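Local atomic coordinates of N-terminal acetyltransferase-like protein (Chaetomium thermophilum, PDB entry 5NNP), a protein that probably serves as the TPR-type helical-repeat auxiliary subunit of an N-terminal acetyltransferase complex, supporting acetyl transfer to protein N termini. Residues Ala678-Glu681 and Val682-Lys686; Val564-Tyr567 and Leu568-Asp572; Leu662-Ile665 and Leu666-Ser669. All blocks are in the same frame, centred on the assembly; numbering follows the deposited sequence.

Contact 1: residues Ala678-Glu681 and Val682-Lys686; sequences AGFE and VYIRK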
loop_
_atom_site.group_PDB
_atom_site.type_symbol
_atom_site.label_atom_id
_atom_site.label_comp_id
_atom_site.label_asym_id
_atom_site.label_seq_id
_atom_site.Cartn_x
_atom_site.Cartn_y
_atom_site.Cartn_z
ATOM N N ALA A 678 3.275 -9.330 23.267
ATOM C CA ALA A 678 3.539 -7.972 23.735
ATOM C C ALA A 678 2.313 -7.376 24.414
ATOM O O ALA A 678 2.436 -6.666 25.417
ATOM C CB ALA A 678 3.990 -7.080 22.587
ATOM N N GLY A 679 1.139 -7.662 23.862
ATOM C CA GLY A 679 -0.104 -7.255 24.483
ATOM C C GLY A 679 -0.238 -7.823 25.891
ATOM O O GLY A 679 -0.621 -7.117 26.834
ATOM N N PHE A 680 0.080 -9.104 26.041
ATOM C CA PHE A 680 -0.015 -9.737 27.343
ATOM C C PHE A 680 0.831 -8.997 28.384
ATOM O O PHE A 680 0.347 -8.655 29.469
ATOM C CB PHE A 680 0.415 -11.195 27.265
ATOM C CG PHE A 680 0.314 -11.913 28.577
ATOM C CD1 PHE A 680 1.346 -11.842 29.498
ATOM C CD2 PHE A 680 -0.815 -12.642 28.899
ATOM C CE1 PHE A 680 1.257 -12.487 30.711
ATOM C CE2 PHE A 680 -0.907 -13.291 30.108
ATOM C CZ PHE A 680 0.131 -13.213 31.017
ATOM N N GLU A 681 2.087 -8.737 28.037
ATOM C CA GLU A 681 2.994 -8.000 28.912
ATOM C C GLU A 681 2.450 -6.624 29.325
ATOM O O GLU A 681 2.602 -6.220 30.481
ATOM C CB GLU A 681 4.356 -7.838 28.233
ATOM C CG GLU A 681 4.990 -9.147 27.832
ATOM C CD GLU A 681 5.265 -10.042 29.013
ATOM O OE1 GLU A 681 5.324 -9.527 30.148
ATOM O OE2 GLU A 681 5.420 -11.262 28.804
ATOM N N VAL A 682 1.819 -5.914 28.386
ATOM C CA VAL A 682 1.217 -4.604 28.667
ATOM C C VAL A 682 0.025 -4.674 29.618
ATOM O O VAL A 682 -0.078 -3.863 30.542
ATOM C CB VAL A 682 0.741 -3.905 27.382
ATOM C CG1 VAL A 682 -0.148 -2.704 27.714
ATOM C CG2 VAL A 682 1.929 -3.488 26.521
ATOM N N TYR A 683 -0.865 -5.644 29.409
ATOM C CA TYR A 683 -2.088 -5.742 30.213
ATOM C C TYR A 683 -1.909 -6.272 31.643
ATOM O O TYR A 683 -2.629 -5.835 32.546
ATOM C CB TYR A 683 -3.119 -6.604 29.492
ATOM C CG TYR A 683 -3.724 -5.919 28.291
ATOM C CD1 TYR A 683 -4.181 -4.615 28.373
ATOM C CD2 TYR A 683 -3.824 -6.572 27.073
ATOM C CE1 TYR A 683 -4.736 -3.984 27.280
ATOM C CE2 TYR A 683 -4.375 -5.950 25.978
ATOM C CZ TYR A 683 -4.828 -4.654 26.086
ATOM O OH TYR A 683 -5.378 -4.030 24.995
ATOM N N ILE A 684 -0.986 -7.204 31.874
ATOM C CA ILE A 684 -0.772 -7.640 33.260
ATOM C C ILE A 684 -0.264 -6.473 34.099
ATOM O O ILE A 684 -0.647 -6.314 35.263
ATOM C CB ILE A 684 0.220 -8.811 33.389
ATOM C CG1 ILE A 684 1.421 -8.596 32.480
ATOM C CG2 ILE A 684 -0.459 -10.125 33.065
ATOM C CD1 ILE A 684 2.294 -9.804 32.367
ATOM N N ARG A 685 0.588 -5.651 33.488
ATOM C CA ARG A 685 1.152 -4.478 34.147
ATOM C C ARG A 685 0.073 -3.427 34.397
ATOM O O ARG A 685 0.090 -2.718 35.406
ATOM C CB ARG A 685 2.296 -3.901 33.306
ATOM C CG ARG A 685 3.548 -4.778 33.290
ATOM C CD ARG A 685 4.587 -4.231 32.336
ATOM N NE ARG A 685 5.844 -4.983 32.329
ATOM C CZ ARG A 685 5.982 -6.233 31.887
ATOM N NH1 ARG A 685 4.930 -6.909 31.437
ATOM N NH2 ARG A 685 7.176 -6.817 31.909
ATOM N N LYS A 686 -0.873 -3.351 33.469
ATOM C CA LYS A 686 -1.993 -2.425 33.548
ATOM C C LYS A 686 -3.046 -2.918 34.540
ATOM O O LYS A 686 -4.036 -2.230 34.790
ATOM C CB LYS A 686 -2.617 -2.242 32.162
ATOM C CG LYS A 686 -2.542 -0.833 31.600
ATOM C CD LYS A 686 -3.267 -0.738 30.252
ATOM C CE LYS A 686 -3.922 0.628 30.094
ATOM N NZ LYS A 686 -4.783 0.714 28.884
#
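R685 NH1 is shared by two acceptors of one residue four positions earlier in helix 673-685: the backbone carbonyl and the carboxylate of E681. It donates to E681 O at 2.6 Å, from well off the C=O axis and tilted out of the carbonyl plane. The second bond, to E681 OE1 at 2.9 Å, is nearly straight (170°) and forms part of a salt bridge. OE1 uses its anti lone pair and lies in the guanidinium plane, although carboxylate and guanidinium planes stand 70° apart. The arginine chain runs extended from CG to NE alongside E681 O before its end turns to the carboxylate.

Both charged groups have further partners: E681 OE2 takes a hydrogen bond from Q712 on helix 707-723, and R685 NE meets D572 on helix 554-572. With an alanine in place of R685, E681 would probably lose its close salt-bridge partner, keeping the weak, long pairs with K715 and K708, and D572 OD1 its bond to NE.

On another flank the apolar pair F680 and I684 packs one helical turn apart. With I684 CG1 between the backbone N and the carbonyl carbon (chi1 43°), it lies close to F680 O and carries CD1 obliquely to the ring at CE1. CG2 approaches the F680 ring separately and off-centre in a CH-pi contact, 4.1 Å from the centroid. Helical backbone bonds accompany these, among them Y683 N to G679 O at 3.0 Å. K686 makes a salt bridge with E19 of another protein chain.

The helix thus packs F680 against helix 707-723 and links its charged pair to D572 and Q712. E681 and D572 flank R685, so the arginine's positive charge probably offsets the two carboxylates, while the neutral Q712 simply hydrogen-bonds OE2.

Contact 2: residues Val564-Tyr567 and Leu568-Asp572; sequences VNLY and LSMYD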
loop_
_atom_site.group_PDB
_atom_site.type_symbol
_atom_site.label_atom_id
_atom_site.label_comp_id
_atom_site.label_asym_id
_atom_site.label_seq_id
_atom_site.Cartn_x
_atom_site.Cartn_y
_atom_site.Cartn_z
ATOM N N VAL A 564 5.943 -0.399 21.442
ATOM C CA VAL A 564 5.314 -1.081 22.565
ATOM C C VAL A 564 6.371 -1.744 23.448
ATOM O O VAL A 564 6.318 -1.643 24.675
ATOM C CB VAL A 564 4.273 -2.120 22.080
ATOM C CG1 VAL A 564 3.913 -3.086 23.190
ATOM C CG2 VAL A 564 3.018 -1.405 21.554
ATOM N N ASN A 565 7.343 -2.394 22.820
ATOM C CA ASN A 565 8.475 -2.963 23.542
ATOM C C ASN A 565 9.324 -1.925 24.295
ATOM O O ASN A 565 9.818 -2.195 25.393
ATOM C CB ASN A 565 9.361 -3.748 22.574
ATOM C CG ASN A 565 8.779 -5.102 22.227
ATOM O OD1 ASN A 565 7.991 -5.675 22.991
ATOM N ND2 ASN A 565 9.170 -5.630 21.074
ATOM N N LEU A 566 9.485 -0.740 23.714
ATOM C CA LEU A 566 10.284 0.307 24.337
ATOM C C LEU A 566 9.545 0.959 25.508
ATOM O O LEU A 566 10.176 1.359 26.490
ATOM C CB LEU A 566 10.682 1.363 23.304
ATOM C CG LEU A 566 11.536 2.544 23.774
ATOM C CD1 LEU A 566 12.768 2.077 24.558
ATOM C CD2 LEU A 566 11.940 3.434 22.586
ATOM N N TYR A 567 8.220 1.061 25.418
ATOM C CA TYR A 567 7.430 1.579 26.545
ATOM C C TYR A 567 7.414 0.577 27.706
ATOM O O TYR A 567 7.480 0.963 28.873
ATOM C CB TYR A 567 5.991 1.910 26.121
ATOM C CG TYR A 567 5.817 3.248 25.420
ATOM C CD1 TYR A 567 6.219 4.432 26.029
ATOM C CD2 TYR A 567 5.231 3.329 24.159
ATOM C CE1 TYR A 567 6.057 5.652 25.402
ATOM C CE2 TYR A 567 5.069 4.551 23.521
ATOM C CZ TYR A 567 5.479 5.707 24.150
ATOM O OH TYR A 567 5.312 6.922 23.524
ATOM N N LEU A 568 7.305 -0.708 27.370
ATOM C CA LEU A 568 7.392 -1.785 28.343
ATOM C C LEU A 568 8.713 -1.723 29.108
ATOM O O LEU A 568 8.761 -1.890 30.337
ATOM C CB LEU A 568 7.263 -3.134 27.646
ATOM C CG LEU A 568 5.852 -3.669 27.464
ATOM C CD1 LEU A 568 5.857 -4.890 26.542
ATOM C CD2 LEU A 568 5.248 -3.988 28.830
ATOM N N SER A 569 9.786 -1.495 28.355
ATOM C CA SER A 569 11.108 -1.346 28.939
ATOM C C SER A 569 11.145 -0.135 29.865
ATOM O O SER A 569 11.623 -0.228 30.995
ATOM C CB SER A 569 12.160 -1.214 27.842
ATOM O OG SER A 569 13.327 -0.581 28.332
ATOM N N MET A 570 10.634 0.997 29.381
ATOM C CA MET A 570 10.577 2.216 30.184
ATOM C C MET A 570 9.748 2.030 31.449
ATOM O O MET A 570 10.021 2.662 32.467
ATOM C CB MET A 570 10.009 3.380 29.369
ATOM C CG MET A 570 10.881 3.822 28.213
ATOM S SD MET A 570 9.964 4.889 27.074
ATOM C CE MET A 570 9.580 6.286 28.135
ATOM N N TYR A 571 8.741 1.166 31.390
ATOM C CA TYR A 571 7.904 0.925 32.560
ATOM C C TYR A 571 8.665 0.173 33.642
ATOM O O TYR A 571 8.420 0.383 34.829
ATOM C CB TYR A 571 6.632 0.148 32.197
ATOM C CG TYR A 571 5.726 -0.138 33.394
ATOM C CD1 TYR A 571 4.992 0.878 33.997
ATOM C CD2 TYR A 571 5.606 -1.425 33.913
ATOM C CE1 TYR A 571 4.163 0.621 35.085
ATOM C CE2 TYR A 571 4.776 -1.691 34.996
ATOM C CZ TYR A 571 4.057 -0.665 35.585
ATOM O OH TYR A 571 3.227 -0.925 36.671
ATOM N N ASP A 572 9.589 -0.696 33.233
ATOM C CA ASP A 572 10.351 -1.506 34.186
ATOM C C ASP A 572 11.646 -0.820 34.614
ATOM O O ASP A 572 12.312 -1.271 35.545
ATOM C CB ASP A 572 10.666 -2.884 33.594
ATOM C CG ASP A 572 9.422 -3.636 33.158
ATOM O OD1 ASP A 572 8.296 -3.168 33.441
ATOM O OD2 ASP A 572 9.574 -4.706 32.537
#
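Y567 and M570 both carry CG anti to their own carbonyl carbon, the methionine at chi1 -66°, and the two side chains therefore leave helix 554-572 side by side, pointing the same way. They form a Met-aromatic contact between positions i and i+3, on a helix of the alpha-helical repeat architecture expected of a NatA auxiliary subunit. The methionine bends only at its last torsion (chi3 63°), and SD is its atom nearest the tyrosine ring, 3.9 Å from Y567 CD1. Measured to the ring centroid the sulfur is 4.9 Å away, on an oblique line 54° off the normal. A hydrogen bond between Y567 OH and H511 NE2 holds the far end of the ring, which also packs on helix 654-668.

M570 serves a second neighbour as well: its SD approaches L566 CG at 4.3 Å, so the sulfur spans two side chains of the preceding turn. L566, like M570, packs on helix 503-523. The backbone joins the same pair, M570 N donating to L566 O at 2.9 Å.

A different flank of the helix belongs to V564 and L568, whose methyl groups address helix 673-685. S569 OG hydrogen-bonds with K573 NZ, four residues on, while the amide N of S569 donates to N565 O in the regular helical pattern.

Y571 N likewise donates to Y567 O, at 2.8 Å. V564 CG1 and L568 CD1, one turn apart, come within 4.3 Å of each other.

Contact 3: residues Leu662-Ile665 and Leu666-Ser669; sequences LNYI and LQFS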
loop_
_atom_site.group_PDB
_atom_site.type_symbol
_atom_site.label_atom_id
_atom_site.label_comp_id
_atom_site.label_asym_id
_atom_site.label_seq_id
_atom_site.Cartn_x
_atom_site.Cartn_y
_atom_site.Cartn_z
ATOM N N LEU A 662 -0.566 -0.335 20.293
ATOM C CA LEU A 662 -0.974 -1.706 20.562
ATOM C C LEU A 662 -2.364 -2.038 20.007
ATOM O O LEU A 662 -2.560 -3.096 19.406
ATOM C CB LEU A 662 -0.939 -1.965 22.067
ATOM C CG LEU A 662 -1.380 -3.361 22.485
ATOM C CD1 LEU A 662 -0.412 -4.387 21.913
ATOM C CD2 LEU A 662 -1.497 -3.458 24.008
ATOM N N ASN A 663 -3.322 -1.139 20.221
ATOM C CA ASN A 663 -4.682 -1.303 19.704
ATOM C C ASN A 663 -4.741 -1.647 18.217
ATOM O O ASN A 663 -5.499 -2.523 17.795
ATOM C CB ASN A 663 -5.506 -0.036 19.939
ATOM C CG ASN A 663 -5.787 0.233 21.411
ATOM O OD1 ASN A 663 -5.811 -0.681 22.249
ATOM N ND2 ASN A 663 -6.015 1.499 21.728
ATOM N N TYR A 664 -3.945 -0.954 17.414
ATOM C CA TYR A 664 -3.892 -1.259 15.988
ATOM C C TYR A 664 -3.238 -2.601 15.747
ATOM O O TYR A 664 -3.600 -3.314 14.813
ATOM C CB TYR A 664 -3.129 -0.187 15.227
ATOM C CG TYR A 664 -3.895 1.085 15.012
ATOM C CD1 TYR A 664 -5.278 1.070 14.864
ATOM C CD2 TYR A 664 -3.236 2.306 14.936
ATOM C CE1 TYR A 664 -5.983 2.234 14.652
ATOM C CE2 TYR A 664 -3.930 3.468 14.728
ATOM C CZ TYR A 664 -5.307 3.423 14.585
ATOM O OH TYR A 664 -6.003 4.576 14.360
ATOM N N ILE A 665 -2.248 -2.923 16.572
ATOM C CA ILE A 665 -1.536 -4.181 16.425
ATOM C C ILE A 665 -2.488 -5.338 16.619
ATOM O O ILE A 665 -2.583 -6.216 15.775
ATOM C CB ILE A 665 -0.383 -4.305 17.427
ATOM C CG1 ILE A 665 0.641 -3.193 17.197
ATOM C CG2 ILE A 665 0.269 -5.673 17.319
ATOM C CD1 ILE A 665 1.929 -3.360 18.000
ATOM N N LEU A 666 -3.200 -5.314 17.738
ATOM C CA LEU A 666 -4.139 -6.378 18.089
ATOM C C LEU A 666 -5.368 -6.406 17.188
ATOM O O LEU A 666 -5.963 -7.465 16.974
ATOM C CB LEU A 666 -4.587 -6.238 19.547
ATOM C CG LEU A 666 -3.502 -6.415 20.610
ATOM C CD1 LEU A 666 -4.110 -6.158 21.975
ATOM C CD2 LEU A 666 -2.845 -7.803 20.547
ATOM N N GLN A 667 -5.762 -5.248 16.672
ATOM C CA GLN A 667 -6.969 -5.187 15.872
ATOM C C GLN A 667 -6.731 -5.504 14.408
ATOM O O GLN A 667 -7.627 -6.007 13.734
ATOM C CB GLN A 667 -7.617 -3.821 15.976
ATOM C CG GLN A 667 -8.785 -3.669 15.027
ATOM C CD GLN A 667 -9.279 -2.254 14.939
ATOM O OE1 GLN A 667 -8.742 -1.358 15.597
ATOM N NE2 GLN A 667 -10.310 -2.035 14.126
ATOM N N PHE A 668 -5.536 -5.216 13.902
ATOM C CA PHE A 668 -5.306 -5.405 12.475
ATOM C C PHE A 668 -4.359 -6.556 12.190
ATOM O O PHE A 668 -4.370 -7.098 11.091
ATOM C CB PHE A 668 -4.813 -4.097 11.834
ATOM C CG PHE A 668 -5.905 -3.066 11.694
ATOM C CD1 PHE A 668 -6.877 -3.196 10.710
ATOM C CD2 PHE A 668 -6.003 -2.005 12.581
ATOM C CE1 PHE A 668 -7.906 -2.256 10.599
ATOM C CE2 PHE A 668 -7.037 -1.079 12.477
ATOM C CZ PHE A 668 -7.981 -1.201 11.491
ATOM N N SER A 669 -3.588 -6.966 13.189
ATOM C CA SER A 669 -2.645 -8.076 13.037
ATOM C C SER A 669 -2.830 -9.151 14.116
ATOM O O SER A 669 -1.850 -9.652 14.676
ATOM C CB SER A 669 -1.204 -7.556 13.081
ATOM O OG SER A 669 -0.988 -6.520 12.135
HETATM O O HOH W 1 -1.450 -4.123 13.240
#
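Apolar packing first joins L662 to L666, one turn apart on helix 654-668. The two leucines run obliquely to each other, with L662 CD1 3.9 Å from L666 CG, and both also lean on Y683 of helix 673-685. I665 packs on F557 and A560 of helix 554-572, so this last part of the helix packs on both helix 554-572 and helix 673-685.

The aromatic pair is Y664 with F668, again four residues apart. Each has CG anti to its carbonyl carbon (chi1 -76° for Y664), which makes the rings lie side by side and point the same way. The planes are oblique, at 53°, and the centroids are 5.9 Å apart. The nearest ring atoms are Y664 CD1 and F668 CE2, at 3.7 Å. Q667 CG covers the rim of one F668 face, its OE1 comes to the edge of the Y664 ring, and R551 makes a cation-pi contact with that tyrosine.

Backbone hydrogen bonds continue up to the helix end. L666 N donates to L662 O at 2.8 Å, and S669 N closes the series on I665 O at 2.9 Å, although S669 itself has already left helical geometry.

A water adds two more. Water 1 can donate to Y664 O at 2.8 Å and hydrogen-bonds with S669 OG at 2.7 Å, bridging the last turn to the first residue beyond it. Y664 O may thus accept from both F668 N and the water. At the negative end of the helix dipole such double acceptance would probably help offset the partial charge of the terminal carbonyls.

Overall arrangement
The three contacts sit on three helices, 554-572, 654-668 and 673-685, that pack against one another in the helical-repeat chain. Contacts 1 and 2 are closest, their centres about 10 Å apart, and are joined by the salt bridge between R685 NE and D572 OD1 (3.2 Å). L568 CD1 packs on E681 CB at 3.7 Å. Contact 3 lies about 14 Å from contact 1 between centres and meets it apolarly, with L662 CD1 3.9 Å from G679 CA. Between contacts 2 and 3, their centres about 17 Å apart, V564 CG2 lies 3.9 Å from L662 N. The bound carboxymethyl coenzyme A lies well away from all three; the contacts join helices of the repeat chain, and contact 1 also touches another subunit.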